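Local coordinates for protein inositol dehydrogenase (Lactobacillus casei, PDB 4N54) that probably catalyses the NAD-dependent oxidation of scyllo-inositol, binding the dinucleotide on a Rossmann domain and the sugar alcohol next to it, at residues Y165-A170 / I245-R250; A252-H257 / R290-N295; G186-D191 / G227-G232. One frame throughout, in Å; residues are numbered along the deposited sequence.

Contact 1. Residues Y165-A170 / I245-R250; sequences YSIDPA and ILVAGR. With 2H3 ((1r,2r,3r,4r,5r,6r)-cyclohexane-1,2,3,4,5,6-hexol), chain F.
Val247 and Tyr165 stand next to each other on neighbouring parallel strands of the mixed sheet in the C-terminal domain of this GFO/IDH/MocA-family oxidoreductase, and their side chains lean the same way off one face of it. The CB of Val247 sits over one face of the phenol ring in a CH-pi contact, 3.9 Å from the ring centroid and displaced toward the rim. The two methyls divide the work. CG2 reaches Tyr165 CE1 at 3.4 Å, whereas CG1, which stands anti to N (chi1 176°), meets Ile167 CD1 instead. Tyr165 OH hydrogen-bonds Glu261 of the second subunit, so this side of the sheet belongs to a subunit interface.

The backbones bond in the alternating pattern of a parallel pair: Ser166 receives Gly249 N at its carbonyl and donates its own N to Val247 O at 3.0 Å, and Asp168 N then bonds to Gly249 O.

Where the pairing runs out, Arg250 turns the chain away, yet a bend at chi2 (-68°) brings its guanidinium back alongside Asp168. NH1 forms a salt bridge with Asp168 OD2 at 2.8 Å, coming to the anti side of that oxygen and 29° out of the carboxylate plane, although the oxygen itself lies nearly in the plane of the guanidinium. NH2 pairs with Asp191, and two carboxylates thus restrict rotation of the group. Both oxygens of Asp168 also receive scyllo-inositol hydroxyls, O4 donating to OD1 and O5 to OD2. OD2 is therefore gripped twice, by Arg250 NH1 and by the ligand O5 at 2.6 Å. A weak bond from Arg250 NH1 to ligand O6, 3.4 Å long, adds a direct link between arginine and ligand.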
loop_
_atom_site.group_PDB
_atom_site.type_symbol
_atom_site.label_atom_id
_atom_site.label_comp_id
_atom_site.label_asym_id
_atom_site.label_seq_id
_atom_site.Cartn_x
_atom_site.Cartn_y
_atom_site.Cartn_z
ATOM N N TYR A 165 -14.716 -10.496 6.186
ATOM C CA TYR A 165 -15.579 -9.327 6.322
ATOM C C TYR A 165 -16.431 -9.135 5.078
ATOM O O TYR A 165 -15.934 -9.185 3.970
ATOM C CB TYR A 165 -14.763 -8.059 6.515
ATOM C CG TYR A 165 -14.139 -7.797 7.863
ATOM C CD1 TYR A 165 -13.979 -8.794 8.803
ATOM C CD2 TYR A 165 -13.707 -6.532 8.189
ATOM C CE1 TYR A 165 -13.404 -8.531 10.011
ATOM C CE2 TYR A 165 -13.146 -6.265 9.379
ATOM C CZ TYR A 165 -12.996 -7.256 10.300
ATOM O OH TYR A 165 -12.428 -6.966 11.498
ATOM N N SER A 166 -17.722 -8.920 5.266
ATOM C CA SER A 166 -18.603 -8.523 4.182
ATOM C C SER A 166 -19.471 -7.351 4.627
ATOM O O SER A 166 -20.479 -7.524 5.279
ATOM C CB SER A 166 -19.474 -9.673 3.710
ATOM O OG SER A 166 -18.721 -10.789 3.316
ATOM N N ILE A 167 -19.050 -6.152 4.282
ATOM C CA ILE A 167 -19.725 -4.961 4.752
ATOM C C ILE A 167 -20.170 -4.123 3.570
ATOM O O ILE A 167 -19.354 -3.602 2.834
ATOM C CB ILE A 167 -18.823 -4.164 5.678
ATOM C CG1 ILE A 167 -18.200 -5.086 6.714
ATOM C CG2 ILE A 167 -19.596 -3.043 6.353
ATOM C CD1 ILE A 167 -17.310 -4.425 7.654
ATOM N N ASP A 168 -21.479 -4.038 3.378
ATOM C CA ASP A 168 -22.068 -3.259 2.304
ATOM C C ASP A 168 -21.737 -1.779 2.454
ATOM O O ASP A 168 -21.453 -1.320 3.535
ATOM C CB ASP A 168 -23.587 -3.450 2.271
ATOM C CG ASP A 168 -24.043 -4.326 1.142
ATOM O OD1 ASP A 168 -23.292 -4.490 0.178
ATOM O OD2 ASP A 168 -25.168 -4.833 1.201
ATOM N N PRO A 169 -21.790 -1.032 1.353
ATOM C CA PRO A 169 -21.529 0.399 1.369
ATOM C C PRO A 169 -22.674 1.192 1.971
ATOM O O PRO A 169 -23.818 0.901 1.704
ATOM C CB PRO A 169 -21.436 0.728 -0.108
ATOM C CG PRO A 169 -22.273 -0.234 -0.748
ATOM C CD PRO A 169 -22.099 -1.489 -0.004
ATOM N N ALA A 170 -22.339 2.203 2.753
ATOM C CA ALA A 170 -23.320 3.113 3.309
ATOM C C ALA A 170 -24.106 3.796 2.202
ATOM O O ALA A 170 -25.264 4.087 2.365
ATOM C CB ALA A 170 -22.665 4.106 4.171
ATOM N N ILE A 245 -13.456 -16.090 12.137
ATOM C CA ILE A 245 -14.017 -14.827 12.598
ATOM C C ILE A 245 -14.795 -14.216 11.456
ATOM O O ILE A 245 -14.338 -14.218 10.329
ATOM C CB ILE A 245 -12.932 -13.850 13.041
ATOM C CG1 ILE A 245 -12.162 -14.398 14.226
ATOM C CG2 ILE A 245 -13.516 -12.495 13.370
ATOM C CD1 ILE A 245 -10.883 -13.718 14.478
ATOM N N LEU A 246 -15.990 -13.735 11.744
ATOM C CA LEU A 246 -16.803 -13.085 10.743
ATOM C C LEU A 246 -17.197 -11.702 11.219
ATOM O O LEU A 246 -17.378 -11.478 12.401
ATOM C CB LEU A 246 -18.058 -13.887 10.442
ATOM C CG LEU A 246 -18.006 -15.304 9.875
ATOM C CD1 LEU A 246 -19.394 -15.836 9.714
ATOM C CD2 LEU A 246 -17.267 -15.368 8.564
ATOM N N VAL A 247 -17.270 -10.774 10.277
ATOM C CA VAL A 247 -17.958 -9.513 10.459
ATOM C C VAL A 247 -18.791 -9.266 9.216
ATOM O O VAL A 247 -18.346 -9.502 8.114
ATOM C CB VAL A 247 -17.002 -8.328 10.700
ATOM C CG1 VAL A 247 -17.762 -7.058 10.775
ATOM C CG2 VAL A 247 -16.213 -8.507 11.962
ATOM N N ALA A 248 -20.020 -8.828 9.408
ATOM C CA ALA A 248 -20.877 -8.409 8.325
ATOM C C ALA A 248 -21.589 -7.148 8.747
ATOM O O ALA A 248 -21.688 -6.857 9.924
ATOM C CB ALA A 248 -21.849 -9.456 7.977
ATOM N N GLY A 249 -22.076 -6.402 7.768
ATOM C CA GLY A 249 -22.624 -5.095 8.031
ATOM C C GLY A 249 -23.224 -4.402 6.840
ATOM O O GLY A 249 -23.109 -4.863 5.724
ATOM N N ARG A 250 -23.881 -3.284 7.095
ATOM C CA ARG A 250 -24.526 -2.535 6.044
ATOM C C ARG A 250 -24.033 -1.095 5.998
ATOM O O ARG A 250 -24.506 -0.314 5.205
ATOM C CB ARG A 250 -26.041 -2.569 6.203
ATOM C CG ARG A 250 -26.668 -3.941 6.251
ATOM C CD ARG A 250 -26.584 -4.678 4.947
ATOM N NE ARG A 250 -27.264 -5.956 4.987
ATOM C CZ ARG A 250 -27.370 -6.789 3.963
ATOM N NH1 ARG A 250 -26.837 -6.494 2.800
ATOM N NH2 ARG A 250 -28.030 -7.916 4.095
HETATM O O3 2H3 F . -23.281 -9.745 -2.035
HETATM C C3 2H3 F . -24.298 -9.319 -1.210
HETATM C C4 2H3 F . -24.631 -7.876 -1.472
HETATM O O4 2H3 F . -23.576 -7.085 -1.088
HETATM C C5 2H3 F . -25.783 -7.431 -0.618
HETATM O O5 2H3 F . -26.084 -6.119 -0.843
HETATM C C6 2H3 F . -26.980 -8.282 -0.879
HETATM O O6 2H3 F . -28.030 -7.878 -0.112
HETATM C C1 2H3 F . -26.725 -9.713 -0.566
HETATM O O1 2H3 F . -27.803 -10.430 -1.011
HETATM C C2 2H3 F . -25.438 -10.263 -1.406
HETATM O O2 2H3 F . -25.066 -11.511 -0.992
HETATM O O HOH W 1 -26.054 -0.458 2.791
#

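Contact 2. Residues A252-H257 / R290-N295; sequences AAHGYH and RPTSQN. With 2H3 ((1r,2r,3r,4r,5r,6r)-cyclohexane-1,2,3,4,5,6-hexol), chain F.
Tyr256 lies against the chain of Gln294 and Asn295, where two loops pass just before one of them enters a helix. Its CB rests on the peptide joining those two residues, 3.6 Å from Asn295 N. A chi1 of -174° swings the ring away from its own N and along Asn295, with CG 3.8 Å from Asn295 C. CD2 approaches that same carbonyl carbon of Asn295 at 3.5 Å, obliquely to the ring, and CE2 lies near it too. At the corner across the ring from CD2, CE1 lies 3.5 Å from O4 of scyllo-inositol, and CZ is 3.6 Å from the same ligand O4. The phenol OH ends 3.2 Å from ligand O4 and equally close to ligand O3, as part of the sugar-alcohol pocket.

The main chain holds the root of this side chain in place. Tyr256 N donates almost straight to Ser293 O, at 3.2 Å and 173°, while a water joins Tyr256 O to Ser293 OG. One residue back, Gly255 has backbone angles suited to glycine (phi 148°), and the lack of a side chain facing Ser293 O and Thr292 OG1 permits the close approach. Before it, His254 O accepts a short 2.6 Å bond from Thr292 OG1, the hydroxyl being tucked between its own backbone N and carbonyl carbon. A second water donates to His254 O and accepts from Gln294 NE2, and that amide nitrogen also donates to Thr292 O within its own segment.

Tyr256 packs on Asp168 and Pro169 of strand 159-169 and also on Phe296 and Arg299 of helix 296-299. Asn295 serves as N-cap of that short helix, its OD1 accepting from Glu298 N, so the aromatic side chain joins the C-terminal end of inner strand 159-169 to helix 296-299.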
loop_
_atom_site.group_PDB
_atom_site.type_symbol
_atom_site.label_atom_id
_atom_site.label_comp_id
_atom_site.label_asym_id
_atom_site.label_seq_id
_atom_site.Cartn_x
_atom_site.Cartn_y
_atom_site.Cartn_z
ATOM N N ALA A 252 -20.542 0.463 5.586
ATOM C CA ALA A 252 -19.143 0.743 5.306
ATOM C C ALA A 252 -19.055 2.112 4.640
ATOM O O ALA A 252 -19.623 2.330 3.592
ATOM C CB ALA A 252 -18.539 -0.318 4.460
ATOM N N ALA A 253 -18.359 3.029 5.286
ATOM C CA ALA A 253 -18.267 4.409 4.818
ATOM C C ALA A 253 -17.381 4.584 3.600
ATOM O O ALA A 253 -17.510 5.551 2.877
ATOM C CB ALA A 253 -17.796 5.305 5.920
ATOM N N HIS A 254 -16.480 3.643 3.383
ATOM C CA HIS A 254 -15.462 3.806 2.362
ATOM C C HIS A 254 -15.780 3.124 1.053
ATOM O O HIS A 254 -15.157 3.402 0.051
ATOM C CB HIS A 254 -14.094 3.380 2.884
ATOM C CG HIS A 254 -13.994 1.932 3.232
ATOM N ND1 HIS A 254 -14.419 1.424 4.433
ATOM C CD2 HIS A 254 -13.482 0.891 2.544
ATOM C CE1 HIS A 254 -14.187 0.128 4.464
ATOM N NE2 HIS A 254 -13.617 -0.219 3.329
ATOM N N GLY A 255 -16.772 2.248 1.069
ATOM C CA GLY A 255 -17.125 1.472 -0.091
ATOM C C GLY A 255 -17.653 0.102 0.267
ATOM O O GLY A 255 -18.299 -0.067 1.281
ATOM N N TYR A 256 -17.392 -0.865 -0.596
ATOM C CA TYR A 256 -17.852 -2.228 -0.419
ATOM C C TYR A 256 -16.726 -3.019 0.185
ATOM O O TYR A 256 -15.770 -3.337 -0.491
ATOM C CB TYR A 256 -18.250 -2.796 -1.767
ATOM C CG TYR A 256 -18.884 -4.170 -1.791
ATOM C CD1 TYR A 256 -19.799 -4.560 -0.846
ATOM C CD2 TYR A 256 -18.593 -5.060 -2.799
ATOM C CE1 TYR A 256 -20.375 -5.790 -0.895
ATOM C CE2 TYR A 256 -19.164 -6.288 -2.851
ATOM C CZ TYR A 256 -20.056 -6.648 -1.904
ATOM O OH TYR A 256 -20.621 -7.881 -1.964
ATOM N N HIS A 257 -16.815 -3.307 1.467
ATOM C CA HIS A 257 -15.736 -4.011 2.111
ATOM C C HIS A 257 -15.945 -5.516 2.183
ATOM O O HIS A 257 -16.515 -6.034 3.118
ATOM C CB HIS A 257 -15.424 -3.447 3.480
ATOM C CG HIS A 257 -14.059 -3.805 3.972
ATOM N ND1 HIS A 257 -12.997 -2.938 3.918
ATOM C CD2 HIS A 257 -13.577 -4.952 4.495
ATOM C CE1 HIS A 257 -11.926 -3.524 4.409
ATOM N NE2 HIS A 257 -12.249 -4.749 4.759
ATOM N N ARG A 290 -6.225 5.883 -2.101
ATOM C CA ARG A 290 -6.651 4.851 -3.013
ATOM C C ARG A 290 -8.171 4.831 -3.118
ATOM O O ARG A 290 -8.850 4.604 -2.139
ATOM C CB ARG A 290 -6.150 3.479 -2.569
ATOM C CG ARG A 290 -4.696 3.179 -2.892
ATOM C CD ARG A 290 -4.388 3.238 -4.355
ATOM N NE ARG A 290 -4.927 2.137 -5.117
ATOM C CZ ARG A 290 -4.237 1.058 -5.441
ATOM N NH1 ARG A 290 -2.985 0.931 -5.053
ATOM N NH2 ARG A 290 -4.794 0.107 -6.148
ATOM N N PRO A 291 -8.703 5.071 -4.315
ATOM C CA PRO A 291 -10.121 4.879 -4.563
ATOM C C PRO A 291 -10.510 3.419 -4.394
ATOM O O PRO A 291 -9.686 2.529 -4.589
ATOM C CB PRO A 291 -10.287 5.298 -6.017
ATOM C CG PRO A 291 -9.154 6.100 -6.312
ATOM C CD PRO A 291 -8.035 5.600 -5.505
ATOM N N THR A 292 -11.765 3.207 -4.039
ATOM C CA THR A 292 -12.275 1.902 -3.700
ATOM C C THR A 292 -13.423 1.495 -4.589
ATOM O O THR A 292 -14.117 2.326 -5.134
ATOM C CB THR A 292 -12.811 1.886 -2.268
ATOM O OG1 THR A 292 -13.852 2.843 -2.156
ATOM C CG2 THR A 292 -11.742 2.229 -1.287
ATOM N N SER A 293 -13.608 0.192 -4.729
ATOM C CA SER A 293 -14.801 -0.342 -5.342
ATOM C C SER A 293 -15.986 -0.012 -4.436
ATOM O O SER A 293 -15.846 0.028 -3.232
ATOM C CB SER A 293 -14.665 -1.840 -5.600
ATOM O OG SER A 293 -14.120 -2.510 -4.501
ATOM N N GLN A 294 -17.138 0.234 -5.034
ATOM C CA GLN A 294 -18.249 0.849 -4.332
ATOM C C GLN A 294 -19.409 -0.078 -3.943
ATOM O O GLN A 294 -20.153 0.237 -3.035
ATOM C CB GLN A 294 -18.796 1.989 -5.173
ATOM C CG GLN A 294 -17.843 3.123 -5.337
ATOM C CD GLN A 294 -17.601 3.838 -4.069
ATOM O OE1 GLN A 294 -18.516 4.339 -3.451
ATOM N NE2 GLN A 294 -16.366 3.886 -3.658
ATOM N N ASN A 295 -19.560 -1.184 -4.654
ATOM C CA ASN A 295 -20.714 -2.057 -4.522
ATOM C C ASN A 295 -20.480 -3.399 -5.184
ATOM O O ASN A 295 -19.531 -3.553 -5.931
ATOM C CB ASN A 295 -21.958 -1.417 -5.138
ATOM C CG ASN A 295 -21.686 -0.774 -6.476
ATOM O OD1 ASN A 295 -21.337 -1.431 -7.433
ATOM N ND2 ASN A 295 -21.851 0.524 -6.537
HETATM O O3 2H3 F . -23.281 -9.745 -2.035
HETATM C C3 2H3 F . -24.298 -9.319 -1.210
HETATM C C4 2H3 F . -24.631 -7.876 -1.472
HETATM O O4 2H3 F . -23.576 -7.085 -1.088
HETATM C C5 2H3 F . -25.783 -7.431 -0.618
HETATM O O5 2H3 F . -26.084 -6.119 -0.843
HETATM C C6 2H3 F . -26.980 -8.282 -0.879
HETATM O O6 2H3 F . -28.030 -7.878 -0.112
HETATM C C1 2H3 F . -26.725 -9.713 -0.566
HETATM O O1 2H3 F . -27.803 -10.430 -1.011
HETATM C C2 2H3 F . -25.438 -10.263 -1.406
HETATM O O2 2H3 F . -25.066 -11.511 -0.992
HETATM O O HOH W 2 -14.939 6.011 -1.620
HETATM O O HOH W 3 -15.271 -4.463 -2.855
#

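Contact 3. Residues G186-D191 / G227-G232; sequences GGLFLD and GELETG. With 2H3 ((1r,2r,3r,4r,5r,6r)-cyclohexane-1,2,3,4,5,6-hexol), chain F.
Leu188 and Leu229 both take the extended chi1 (-175° and -171°), and this brings their CD2 methyls to within 3.7 Å at a slant. The contact joins the single-turn helix 188-191 to the loop that leads into strand 231-238 of the mixed sheet of the C-terminal domain. Leu188 CD2 is the pivot, because it also lies 3.5 Å from Gly232 N, on the start of that strand. Phe189 adds its ring from the next position along the helix, with CE2 at 4.1 Å from Leu229 CD2. The apolar patch continues onto helix 325-344, where Leu338 packs on Phe189 and Phe342 on Leu229.

Beside the patch, a single water does the polar work. It accepts from Leu188 N at 3.0 Å and from Leu229 N, and it donates to Glu228 OE1. Glu228 is bent at chi2 (-87°) to bring that oxygen to the water, while OE2 bonds to Ser185 OG. Leu188 N, an amide at the N-terminal end of the helix, is in this way satisfied by a water that links the two segments.

Gly187 is the N-cap, and its O receives Asp191 N at 3.0 Å to close the helical turn. That turn presents the carboxylate of Asp191 to scyllo-inositol. Lys108 also pairs with OD1, so that oxygen has a protein as well as a ligand partner. The ligand divides its hydroxyls between the two oxygens: O6 donates to Asp191 OD2, and O1 to Asp191 OD1 at 2.7 Å.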
loop_
_atom_site.group_PDB
_atom_site.type_symbol
_atom_site.label_atom_id
_atom_site.label_comp_id
_atom_site.label_asym_id
_atom_site.label_seq_id
_atom_site.Cartn_x
_atom_site.Cartn_y
_atom_site.Cartn_z
ATOM N N GLY A 186 -33.855 -12.650 5.176
ATOM C CA GLY A 186 -33.333 -13.712 6.000
ATOM C C GLY A 186 -32.415 -13.169 7.065
ATOM O O GLY A 186 -31.954 -13.897 7.926
ATOM N N GLY A 187 -32.153 -11.871 6.996
ATOM C CA GLY A 187 -31.277 -11.222 7.943
ATOM C C GLY A 187 -29.837 -11.198 7.485
ATOM O O GLY A 187 -29.495 -11.850 6.523
ATOM N N LEU A 188 -29.012 -10.448 8.197
ATOM C CA LEU A 188 -27.623 -10.208 7.838
ATOM C C LEU A 188 -26.826 -11.480 7.589
ATOM O O LEU A 188 -26.026 -11.554 6.666
ATOM C CB LEU A 188 -26.945 -9.393 8.929
ATOM C CG LEU A 188 -25.513 -8.901 8.748
ATOM C CD1 LEU A 188 -25.404 -8.004 7.560
ATOM C CD2 LEU A 188 -25.061 -8.202 9.978
ATOM N N PHE A 189 -27.073 -12.481 8.418
ATOM C CA PHE A 189 -26.297 -13.691 8.402
ATOM C C PHE A 189 -26.615 -14.599 7.228
ATOM O O PHE A 189 -25.724 -15.166 6.632
ATOM C CB PHE A 189 -26.440 -14.397 9.736
ATOM C CG PHE A 189 -25.926 -13.597 10.874
ATOM C CD1 PHE A 189 -24.602 -13.294 10.965
ATOM C CD2 PHE A 189 -26.757 -13.132 11.843
ATOM C CE1 PHE A 189 -24.138 -12.563 11.998
ATOM C CE2 PHE A 189 -26.282 -12.402 12.872
ATOM C CZ PHE A 189 -24.980 -12.123 12.952
ATOM N N LEU A 190 -27.888 -14.701 6.886
ATOM C CA LEU A 190 -28.330 -15.490 5.757
ATOM C C LEU A 190 -28.104 -14.778 4.434
ATOM O O LEU A 190 -27.982 -15.410 3.410
ATOM C CB LEU A 190 -29.817 -15.795 5.877
ATOM C CG LEU A 190 -30.316 -17.017 6.634
ATOM C CD1 LEU A 190 -29.861 -18.260 5.953
ATOM C CD2 LEU A 190 -29.873 -16.984 8.060
ATOM N N ASP A 191 -28.080 -13.455 4.468
ATOM C CA ASP A 191 -27.970 -12.670 3.253
ATOM C C ASP A 191 -26.521 -12.362 2.894
ATOM O O ASP A 191 -26.165 -12.390 1.742
ATOM C CB ASP A 191 -28.756 -11.369 3.375
ATOM C CG ASP A 191 -28.889 -10.649 2.060
ATOM O OD1 ASP A 191 -29.221 -11.301 1.065
ATOM O OD2 ASP A 191 -28.645 -9.434 2.020
ATOM N N GLY A 227 -36.274 -4.174 11.051
ATOM C CA GLY A 227 -35.845 -5.427 11.630
ATOM C C GLY A 227 -34.589 -5.991 10.997
ATOM O O GLY A 227 -34.535 -7.175 10.688
ATOM N N GLU A 228 -33.587 -5.146 10.797
ATOM C CA GLU A 228 -32.338 -5.600 10.225
ATOM C C GLU A 228 -31.174 -5.212 11.092
ATOM O O GLU A 228 -31.192 -4.184 11.729
ATOM C CB GLU A 228 -32.152 -5.043 8.823
ATOM C CG GLU A 228 -33.066 -5.643 7.796
ATOM C CD GLU A 228 -32.516 -6.910 7.174
ATOM O OE1 GLU A 228 -31.414 -7.324 7.537
ATOM O OE2 GLU A 228 -33.188 -7.484 6.316
ATOM N N LEU A 229 -30.151 -6.047 11.102
ATOM C CA LEU A 229 -28.940 -5.753 11.828
ATOM C C LEU A 229 -27.978 -4.914 10.994
ATOM O O LEU A 229 -27.773 -5.167 9.820
ATOM C CB LEU A 229 -28.267 -7.046 12.264
ATOM C CG LEU A 229 -27.083 -6.973 13.210
ATOM C CD1 LEU A 229 -27.464 -6.359 14.530
ATOM C CD2 LEU A 229 -26.510 -8.342 13.422
ATOM N N GLU A 230 -27.396 -3.919 11.632
ATOM C CA GLU A 230 -26.515 -2.984 10.974
ATOM C C GLU A 230 -25.103 -3.511 10.877
ATOM O O GLU A 230 -24.493 -3.402 9.840
ATOM C CB GLU A 230 -26.525 -1.663 11.732
ATOM C CG GLU A 230 -25.579 -0.609 11.259
ATOM C CD GLU A 230 -25.723 0.645 12.071
ATOM O OE1 GLU A 230 -26.618 1.422 11.744
ATOM O OE2 GLU A 230 -24.975 0.836 13.033
ATOM N N THR A 231 -24.597 -4.056 11.977
ATOM C CA THR A 231 -23.289 -4.688 12.013
ATOM C C THR A 231 -23.250 -5.888 12.957
ATOM O O THR A 231 -23.596 -5.783 14.118
ATOM C CB THR A 231 -22.168 -3.702 12.428
ATOM O OG1 THR A 231 -22.317 -2.457 11.742
ATOM C CG2 THR A 231 -20.799 -4.279 12.103
ATOM N N GLY A 232 -22.807 -7.024 12.436
ATOM C CA GLY A 232 -22.617 -8.218 13.225
ATOM C C GLY A 232 -21.200 -8.761 13.243
ATOM O O GLY A 232 -20.442 -8.602 12.293
HETATM O O3 2H3 F . -23.281 -9.745 -2.035
HETATM C C3 2H3 F . -24.298 -9.319 -1.210
HETATM C C4 2H3 F . -24.631 -7.876 -1.472
HETATM O O4 2H3 F . -23.576 -7.085 -1.088
HETATM C C5 2H3 F . -25.783 -7.431 -0.618
HETATM O O5 2H3 F . -26.084 -6.119 -0.843
HETATM C C6 2H3 F . -26.980 -8.282 -0.879
HETATM O O6 2H3 F . -28.030 -7.878 -0.112
HETATM C C1 2H3 F . -26.725 -9.713 -0.566
HETATM O O1 2H3 F . -27.803 -10.430 -1.011
HETATM C C2 2H3 F . -25.438 -10.263 -1.406
HETATM O O2 2H3 F . -25.066 -11.511 -0.992
HETATM O O HOH W 4 -30.742 -9.017 10.230
#

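In the fold
The three contacts converge on scyllo-inositol from different parts of one fold. Contact 1 lies between the other two, its centre 11 Å from that of contact 2 and 10 Å from that of contact 3, whereas contacts 2 and 3 stay about 7 Å apart at their nearest atoms. Contacts 1 and 3 meet through the salt bridge of Arg250 NH2 with Asp191 OD2 at 2.6 Å, and strands 243-249 and 231-238 are sheet neighbours. Contacts 1 and 2 share main-chain pairing, with Ile167 N 2.8 Å from His257 O. Asp168, Tyr256 and Asp191 therefore reach the same ligand from a continuous framework that also faces the second subunit.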